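Local coordinates for FOG-3 protein (Caenorhabditis elegans, PDB 5TD6) that forms an RNA-binding multimer that specifies sperm fate in the nematode germ line, and may act as a transcription corepressor of the BTG/Tob family, at residues B[6-11]-B[90-95]; B[41-46]-B[53-58]. The protein carries 2 engineered substitutions. All blocks are in the same frame, centred on the assembly; numbering follows the deposited sequence. Where two conformers were deposited one is given.

Contact 1. Residues B[6-11]-B[90-95]; sequences RELVNF and IFANPG
I90 on strand 89-93 sets its branched side chain between two side chains of helix 2-13, L8 and F11. Its two arms part to do so. The CG2 methyl, anti to the backbone N, leans against the leucine, with I90 CG2 3.9 Å from L8 CG. The longer arm swings the other way through CG1, which lies beside the backbone N (chi1 -50°), and brings I90 CD1 obliquely to the phenylalanine ring, 4.0 Å from F11 CE2 and as near to F11 CD2. L8 is in turn a bump on the helix. It spreads over two strand residues of the same face, keeping CG and CD2 by I90 and sending L8 CD1 to within 3.8 Å of A92 CB. The small alanine makes a shallow place there for the leucine methyl, whereas a turn further along the helix F11 meets the bulkier isoleucine. The alternation of the strand turns F91 to the opposite side of the sheet. With an alanine in place of I90, L8 and F11 would probably lose the filling between them, leaving a gap and giving the F11 ring more freedom to turn. The contact is wholly apolar, and L36 and F40 of helix 22-41, together with I58 of the neighbouring strand, enclose L8 further. The axes of segments 6-11 and 90-93 run nearly antiparallel (161°) and approach to 9.5 Å, room for one interlocked layer of side chains. Such a helix laid along one face of an antiparallel sheet, with alternate strand residues feeding the shared core, is helix-on-sheet packing of the alpha+beta kind, and here it builds the centre of the BTG/Tob domain.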
ATOM      1  N   ARG B   6      -2.898   3.499   7.555  1.00 29.97           N
ATOM      2  CA  ARG B   6      -1.739   3.485   6.678  1.00 31.15           C
ATOM      3  C   ARG B   6      -2.165   3.266   5.235  1.00 25.22           C
ATOM      4  O   ARG B   6      -1.612   3.898   4.330  1.00 28.79           O
ATOM      5  CB  ARG B   6      -0.733   2.402   7.087  1.00 31.05           C
ATOM      6  CG  ARG B   6       0.505   2.373   6.188  1.00 31.12           C
ATOM      7  CD  ARG B   6       1.441   1.223   6.558  1.00 34.71           C
ATOM      8  NE  ARG B   6       0.840  -0.076   6.276  1.00 36.26           N
ATOM      9  CZ  ARG B   6       0.558  -0.988   7.205  1.00 46.41           C
ATOM     10  NH1 ARG B   6       0.817  -0.745   8.486  1.00 44.52           N
ATOM     11  NH2 ARG B   6       0.012  -2.146   6.854  1.00 48.00           N
ATOM     12  N   GLU B   7      -3.130   2.365   5.012  1.00 22.61           N
ATOM     13  CA  GLU B   7      -3.613   2.133   3.652  1.00 25.14           C
ATOM     14  C   GLU B   7      -4.299   3.389   3.083  1.00 29.12           C
ATOM     15  O   GLU B   7      -4.143   3.697   1.898  1.00 32.20           O
ATOM     16  CB  GLU B   7      -4.566   0.940   3.605  1.00 24.52           C
ATOM     17  CG  GLU B   7      -3.871  -0.424   3.846  1.00 24.78           C
ATOM     18  CD  GLU B   7      -2.781  -0.689   2.846  1.00 33.08           C
ATOM     19  OE1 GLU B   7      -2.992  -0.398   1.654  1.00 29.96           O
ATOM     20  OE2 GLU B   7      -1.707  -1.174   3.248  1.00 37.05           O
ATOM     21  N   LEU B   8      -5.058   4.095   3.918  1.00 30.82           N
ATOM     22  CA  LEU B   8      -5.718   5.344   3.492  1.00 24.45           C
ATOM     23  C   LEU B   8      -4.668   6.393   3.136  1.00 30.98           C
ATOM     24  O   LEU B   8      -4.737   7.049   2.077  1.00 31.26           O
ATOM     25  CB  LEU B   8      -6.645   5.884   4.582  1.00 30.97           C
ATOM     26  CG  LEU B   8      -7.856   6.723   4.122  1.00 38.82           C
ATOM     27  CD1 LEU B   8      -8.851   7.025   5.244  1.00 40.71           C
ATOM     28  CD2 LEU B   8      -7.449   7.994   3.468  1.00 39.94           C
ATOM     29  N   VAL B   9      -3.699   6.564   4.029  1.00 28.59           N
ATOM     30  CA  VAL B   9      -2.647   7.562   3.809  1.00 28.30           C
ATOM     31  C   VAL B   9      -1.868   7.259   2.540  1.00 29.56           C
ATOM     32  O   VAL B   9      -1.539   8.159   1.758  1.00 33.00           O
ATOM     33  CB  VAL B   9      -1.666   7.621   4.990  1.00 31.62           C
ATOM     34  CG1 VAL B   9      -0.458   8.473   4.629  1.00 22.76           C
ATOM     35  CG2 VAL B   9      -2.370   8.177   6.226  1.00 31.43           C
ATOM     36  N   ASN B  10      -1.590   5.985   2.319  1.00 26.33           N
ATOM     37  CA  ASN B  10      -0.786   5.625   1.155  1.00 29.27           C
ATOM     38  C   ASN B  10      -1.600   5.781  -0.129  1.00 29.18           C
ATOM     39  O   ASN B  10      -1.066   6.181  -1.164  1.00 28.32           O
ATOM     40  CB  ASN B  10      -0.212   4.221   1.320  1.00 29.07           C
ATOM     41  CG  ASN B  10       0.948   4.210   2.288  1.00 33.08           C
ATOM     42  OD1 ASN B  10       1.361   5.265   2.732  1.00 37.01           O
ATOM     43  ND2 ASN B  10       1.487   3.045   2.598  1.00 28.59           N
ATOM     44  N   PHE B  11      -2.897   5.509  -0.049  1.00 31.10           N
ATOM     45  CA  PHE B  11      -3.789   5.790  -1.174  1.00 26.02           C
ATOM     46  C   PHE B  11      -3.716   7.257  -1.610  1.00 29.10           C
ATOM     47  O   PHE B  11      -3.582   7.562  -2.797  1.00 34.01           O
ATOM     48  CB  PHE B  11      -5.237   5.439  -0.815  1.00 20.10           C
ATOM     49  CG  PHE B  11      -6.218   5.699  -1.943  1.00 25.61           C
ATOM     50  CD1 PHE B  11      -6.404   4.768  -2.951  1.00 25.74           C
ATOM     51  CD2 PHE B  11      -6.936   6.883  -1.998  1.00 30.40           C
ATOM     52  CE1 PHE B  11      -7.299   4.988  -3.970  1.00 29.48           C
ATOM     53  CE2 PHE B  11      -7.837   7.110  -3.028  1.00 30.44           C
ATOM     54  CZ  PHE B  11      -8.009   6.168  -4.016  1.00 34.72           C
ATOM     55  N   ILE B  90     -13.788   8.874   0.719  1.00 38.72           N
ATOM     56  CA  ILE B  90     -12.991   7.717   1.141  1.00 32.97           C
ATOM     57  C   ILE B  90     -13.434   7.267   2.528  1.00 38.21           C
ATOM     58  O   ILE B  90     -13.614   8.084   3.430  1.00 36.44           O
ATOM     59  CB  ILE B  90     -11.485   8.048   1.163  1.00 34.18           C
ATOM     60  CG1 ILE B  90     -11.075   8.697  -0.158  1.00 35.23           C
ATOM     61  CG2 ILE B  90     -10.641   6.787   1.421  1.00 40.22           C
ATOM     62  CD1 ILE B  90      -9.637   9.193  -0.181  1.00 30.94           C
ATOM     63  N   PHE B  91     -13.645   5.965   2.672  1.00 35.61           N
ATOM     64  CA  PHE B  91     -14.108   5.371   3.922  1.00 38.04           C
ATOM     65  C   PHE B  91     -13.017   4.471   4.480  1.00 39.40           C
ATOM     66  O   PHE B  91     -12.317   3.787   3.724  1.00 38.32           O
ATOM     67  CB  PHE B  91     -15.383   4.532   3.712  1.00 37.80           C
ATOM     68  CG  PHE B  91     -16.591   5.326   3.279  1.00 44.37           C
ATOM     69  CD1 PHE B  91     -16.742   5.738   1.963  1.00 43.80           C
ATOM     70  CD2 PHE B  91     -17.590   5.636   4.185  1.00 52.14           C
ATOM     71  CE1 PHE B  91     -17.859   6.455   1.567  1.00 46.89           C
ATOM     72  CE2 PHE B  91     -18.710   6.359   3.795  1.00 49.42           C
ATOM     73  CZ  PHE B  91     -18.841   6.771   2.484  1.00 45.75           C
ATOM     74  N   ALA B  92     -12.883   4.468   5.797  1.00 39.39           N
ATOM     75  CA  ALA B  92     -12.000   3.541   6.480  1.00 30.10           C
ATOM     76  C   ALA B  92     -12.764   2.927   7.644  1.00 35.25           C
ATOM     77  O   ALA B  92     -13.163   3.624   8.577  1.00 38.09           O
ATOM     78  CB  ALA B  92     -10.735   4.238   6.953  1.00 34.28           C
ATOM     79  N   ASN B  93     -12.994   1.619   7.545  1.00 37.94           N
ATOM     80  CA  ASN B  93     -13.621   0.807   8.573  1.00 35.03           C
ATOM     81  C   ASN B  93     -12.666  -0.312   9.006  1.00 35.57           C
ATOM     82  O   ASN B  93     -11.751  -0.664   8.255  1.00 33.05           O
ATOM     83  CB  ASN B  93     -14.911   0.172   8.048  1.00 31.20           C
ATOM     84  CG  ASN B  93     -15.982   1.189   7.700  1.00 40.48           C
ATOM     85  OD1 ASN B  93     -16.006   2.301   8.233  1.00 39.05           O
ATOM     86  ND2 ASN B  93     -16.897   0.795   6.811  1.00 36.65           N
ATOM     87  N   PRO B  94     -12.896  -0.902  10.191  1.00 30.77           N
ATOM     88  CA  PRO B  94     -12.149  -2.118  10.539  1.00 29.82           C
ATOM     89  C   PRO B  94     -12.189  -3.137   9.389  1.00 29.18           C
ATOM     90  O   PRO B  94     -13.262  -3.517   8.935  1.00 32.29           O
ATOM     91  CB  PRO B  94     -12.875  -2.630  11.783  1.00 29.43           C
ATOM     92  CG  PRO B  94     -13.416  -1.373  12.435  1.00 31.64           C
ATOM     93  CD  PRO B  94     -13.799  -0.470  11.283  1.00 32.88           C
ATOM     94  N   GLY B  95     -11.020  -3.517   8.889  1.00 34.52           N
ATOM     95  CA  GLY B  95     -10.937  -4.523   7.842  1.00 27.95           C
ATOM     96  C   GLY B  95     -11.197  -4.019   6.434  1.00 33.10           C
ATOM     97  O   GLY B  95     -11.113  -4.791   5.481  1.00 34.07           O
TER

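Contact 2. Residues B[41-46]-B[53-58]; sequences SSTWDV and EMKRMI
The guanidinium of R56 is sandwiched: W44 CZ3 lies over one face, and the backbone N of E53 sits 3.6 Å above the plane on the other, offset toward the rim. The indole is not stacked on the group, for the two planes stand 65° apart. Instead the arginine chain crosses the tryptophan at about a right angle, bringing R56 CD to the ring edge, 3.7 Å from W44 CE3, while R56 NE is equally close to W44 CZ3. At the guanidinium edge lies T43, whose carbonyl O is in the plane. R56 NH1 donates to T43 OG1 over 3.1 Å, a bent bond whose acceptor is tilted 23° from the plane. T43 holds OG1 between its backbone N and carbonyl carbon (chi1 55°), where it faces the arginine. In the BTG/Tob domain of this protein the contact draws the loop after helix 22-41 against the short helix 53-56, with a buried arginine as the clasp. Beyond the two segments R56 NH1 also reaches N51 O, R56 NE reaches A92 O, and R56 NH2 bonds N93 OD1, so that several acceptors fix the rotation of the group and would be expected to spread its charge. A water accepts from D45 N at 3.1 Å and, weakly, from R56 NH1.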
ATOM      1  N   SER B  41     -10.640   7.078  16.213  1.00 40.53           N
ATOM      2  CA  SER B  41     -10.525   6.321  17.465  1.00 41.64           C
ATOM      3  C   SER B  41     -11.828   6.188  18.255  1.00 48.31           C
ATOM      4  O   SER B  41     -12.108   5.133  18.797  1.00 49.35           O
ATOM      5  CB  SER B  41      -9.464   6.946  18.371  1.00 52.66           C
ATOM      6  OG  SER B  41      -8.174   6.456  18.043  1.00 59.12           O
ATOM      7  N   SER B  42     -12.633   7.236  18.318  1.00 50.06           N
ATOM      8  CA  SER B  42     -13.811   7.165  19.178  1.00 56.70           C
ATOM      9  C   SER B  42     -14.938   6.272  18.627  1.00 52.41           C
ATOM     10  O   SER B  42     -15.808   5.863  19.378  1.00 53.71           O
ATOM     11  CB  SER B  42     -14.340   8.569  19.450  1.00 51.73           C
ATOM     12  OG  SER B  42     -14.520   9.270  18.243  1.00 62.75           O
ATOM     13  N   THR B  43     -14.927   5.954  17.336  1.00 47.97           N
ATOM     14  CA  THR B  43     -15.995   5.112  16.792  1.00 47.96           C
ATOM     15  C   THR B  43     -15.515   3.741  16.309  1.00 53.50           C
ATOM     16  O   THR B  43     -16.328   2.896  15.915  1.00 52.91           O
ATOM     17  CB  THR B  43     -16.729   5.806  15.628  1.00 45.93           C
ATOM     18  OG1 THR B  43     -15.785   6.207  14.624  1.00 40.64           O
ATOM     19  CG2 THR B  43     -17.481   7.031  16.149  1.00 49.40           C
ATOM     20  N   TRP B  44     -14.204   3.516  16.351  1.00 52.39           N
ATOM     21  CA  TRP B  44     -13.620   2.267  15.844  1.00 40.47           C
ATOM     22  C   TRP B  44     -14.050   1.059  16.681  1.00 44.28           C
ATOM     23  O   TRP B  44     -13.690   0.939  17.852  1.00 51.85           O
ATOM     24  CB  TRP B  44     -12.096   2.374  15.822  1.00 42.59           C
ATOM     25  CG  TRP B  44     -11.427   1.495  14.806  1.00 42.87           C
ATOM     26  CD1 TRP B  44     -10.821   0.291  15.034  1.00 44.56           C
ATOM     27  CD2 TRP B  44     -11.263   1.771  13.408  1.00 38.22           C
ATOM     28  NE1 TRP B  44     -10.302  -0.208  13.858  1.00 35.50           N
ATOM     29  CE2 TRP B  44     -10.556   0.686  12.849  1.00 35.01           C
ATOM     30  CE3 TRP B  44     -11.639   2.829  12.574  1.00 38.04           C
ATOM     31  CZ2 TRP B  44     -10.240   0.625  11.489  1.00 29.74           C
ATOM     32  CZ3 TRP B  44     -11.310   2.763  11.211  1.00 33.05           C
ATOM     33  CH2 TRP B  44     -10.620   1.683  10.695  1.00 33.95           C
ATOM     34  N   ASP B  45     -14.818   0.165  16.072  1.00 40.49           N
ATOM     35  CA  ASP B  45     -15.271  -1.051  16.746  1.00 45.65           C
ATOM     36  C   ASP B  45     -15.061  -2.250  15.817  1.00 42.56           C
ATOM     37  O   ASP B  45     -15.824  -2.462  14.879  1.00 42.43           O
ATOM     38  CB  ASP B  45     -16.743  -0.903  17.163  1.00 50.06           C
ATOM     39  CG  ASP B  45     -17.335  -2.172  17.783  1.00 54.08           C
ATOM     40  OD1 ASP B  45     -16.639  -3.204  17.934  1.00 52.53           O
ATOM     41  OD2 ASP B  45     -18.525  -2.118  18.144  1.00 57.27           O
ATOM     42  N   VAL B  46     -14.024  -3.037  16.086  1.00 40.74           N
ATOM     43  CA  VAL B  46     -13.651  -4.107  15.159  1.00 41.09           C
ATOM     44  C   VAL B  46     -14.739  -5.159  15.042  1.00 45.48           C
ATOM     45  O   VAL B  46     -14.813  -5.848  14.030  1.00 42.58           O
ATOM     46  CB  VAL B  46     -12.326  -4.789  15.564  1.00 38.13           C
ATOM     47  CG1 VAL B  46     -11.182  -3.800  15.455  1.00 37.19           C
ATOM     48  CG2 VAL B  46     -12.404  -5.357  16.978  1.00 46.31           C
ATOM     49  N   GLU B  53     -19.231   4.416  10.396  1.00 46.70           N
ATOM     50  CA  GLU B  53     -18.741   4.552   9.023  1.00 48.10           C
ATOM     51  C   GLU B  53     -18.901   5.965   8.450  1.00 49.68           C
ATOM     52  O   GLU B  53     -17.996   6.503   7.795  1.00 43.10           O
ATOM     53  CB  GLU B  53     -19.460   3.536   8.133  1.00 50.32           C
ATOM     54  CG  GLU B  53     -19.557   3.904   6.676  1.00 54.06           C
ATOM     55  CD  GLU B  53     -20.001   2.735   5.834  1.00 58.94           C
ATOM     56  OE1 GLU B  53     -21.069   2.822   5.190  1.00 63.38           O
ATOM     57  OE2 GLU B  53     -19.268   1.728   5.808  1.00 54.24           O
ATOM     58  N   MET B  54     -20.047   6.572   8.713  1.00 51.36           N
ATOM     59  CA  MET B  54     -20.337   7.882   8.165  1.00 50.00           C
ATOM     60  C   MET B  54     -19.510   8.955   8.848  1.00 44.26           C
ATOM     61  O   MET B  54     -19.007   9.864   8.194  1.00 45.32           O
ATOM     62  CB  MET B  54     -21.832   8.189   8.290  1.00 64.53           C
ATOM     63  CG  MET B  54     -22.692   7.284   7.430  1.00 73.29           C
ATOM     64  SD  MET B  54     -22.208   7.397   5.692  1.00 95.00           S
ATOM     65  CE  MET B  54     -22.515   9.139   5.397  1.00 86.49           C
ATOM     66  N   LYS B  55     -19.372   8.855  10.165  1.00 39.48           N
ATOM     67  CA  LYS B  55     -18.587   9.843  10.896  1.00 45.88           C
ATOM     68  C   LYS B  55     -17.128   9.853  10.466  1.00 46.84           C
ATOM     69  O   LYS B  55     -16.445  10.862  10.614  1.00 43.97           O
ATOM     70  CB  LYS B  55     -18.659   9.596  12.405  1.00 61.93           C
ATOM     71  CG  LYS B  55     -18.966  10.874  13.191  1.00 82.30           C
ATOM     72  CD  LYS B  55     -17.998  11.109  14.354  1.00 88.42           C
ATOM     73  CE  LYS B  55     -18.186  12.517  14.921  1.00 95.23           C
ATOM     74  NZ  LYS B  55     -16.978  13.036  15.625  1.00 97.92           N
ATOM     75  N   ARG B  56     -16.649   8.728   9.935  1.00 43.57           N
ATOM     76  CA  ARG B  56     -15.230   8.592   9.619  1.00 46.16           C
ATOM     77  C   ARG B  56     -14.893   8.989   8.194  1.00 46.06           C
ATOM     78  O   ARG B  56     -13.745   9.332   7.898  1.00 43.67           O
ATOM     79  CB  ARG B  56     -14.773   7.151   9.884  1.00 37.62           C
ATOM     80  CG  ARG B  56     -14.637   6.840  11.376  1.00 40.14           C
ATOM     81  CD  ARG B  56     -13.980   5.476  11.626  1.00 40.63           C
ATOM     82  NE  ARG B  56     -14.672   4.395  10.934  1.00 38.12           N
ATOM     83  CZ  ARG B  56     -15.508   3.553  11.528  1.00 43.41           C
ATOM     84  NH1 ARG B  56     -15.761   3.679  12.830  1.00 41.91           N
ATOM     85  NH2 ARG B  56     -16.087   2.587  10.827  1.00 40.21           N
ATOM     86  N   MET B  57     -15.888   8.945   7.313  1.00 45.27           N
ATOM     87  CA  MET B  57     -15.649   9.194   5.900  1.00 39.83           C
ATOM     88  C   MET B  57     -15.002  10.555   5.677  1.00 43.19           C
ATOM     89  O   MET B  57     -15.274  11.514   6.400  1.00 44.00           O
ATOM     90  CB  MET B  57     -16.957   9.107   5.109  1.00 37.47           C
ATOM     91  CG  MET B  57     -17.811  10.355   5.158  1.00 47.05           C
ATOM     92  SD  MET B  57     -19.372  10.142   4.275  1.00 78.63           S
ATOM     93  CE  MET B  57     -19.478  11.704   3.397  1.00 61.33           C
ATOM     94  N   ILE B  58     -14.118  10.624   4.691  1.00 39.17           N
ATOM     95  CA  ILE B  58     -13.509  11.904   4.359  0.53 43.02           C
ATOM     96  C   ILE B  58     -13.701  12.207   2.887  1.00 41.52           C
ATOM     97  O   ILE B  58     -13.963  11.317   2.078  1.00 43.86           O
ATOM     98  CB  ILE B  58     -12.003  11.961   4.699  0.53 41.54           C
ATOM     99  CG1 ILE B  58     -11.220  10.921   3.900  0.53 39.87           C
ATOM    100  CG2 ILE B  58     -11.780  11.810   6.202  0.53 42.08           C
ATOM    101  CD1 ILE B  58      -9.761  10.845   4.283  0.53 38.21           C
TER
HETATM  102  O   HOH W   1     -16.479   0.397  13.466  1.00 41.64           O

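From the N terminus, helix 2-13 comes first, and contact 1 joins it to strand 89-93 much later in the chain, with 78 residues between segments 6-11 and 90-95. Within that long loop the chain runs through helix 22-41 and then makes contact 2, a tight closure with six residues between segments 41-46 and 53-58. Contact 2 is thus nested inside contact 1, not crossed with it. Their centres are 11 Å apart, yet they touch where the strand ends: N93 ND2 probably bonds E53 OE2 (2.7 Å), and P94 N packs 3.3 Å from W44 CZ2. Together they tie the N-terminal helix, the central sheet and the loop between helices into one domain.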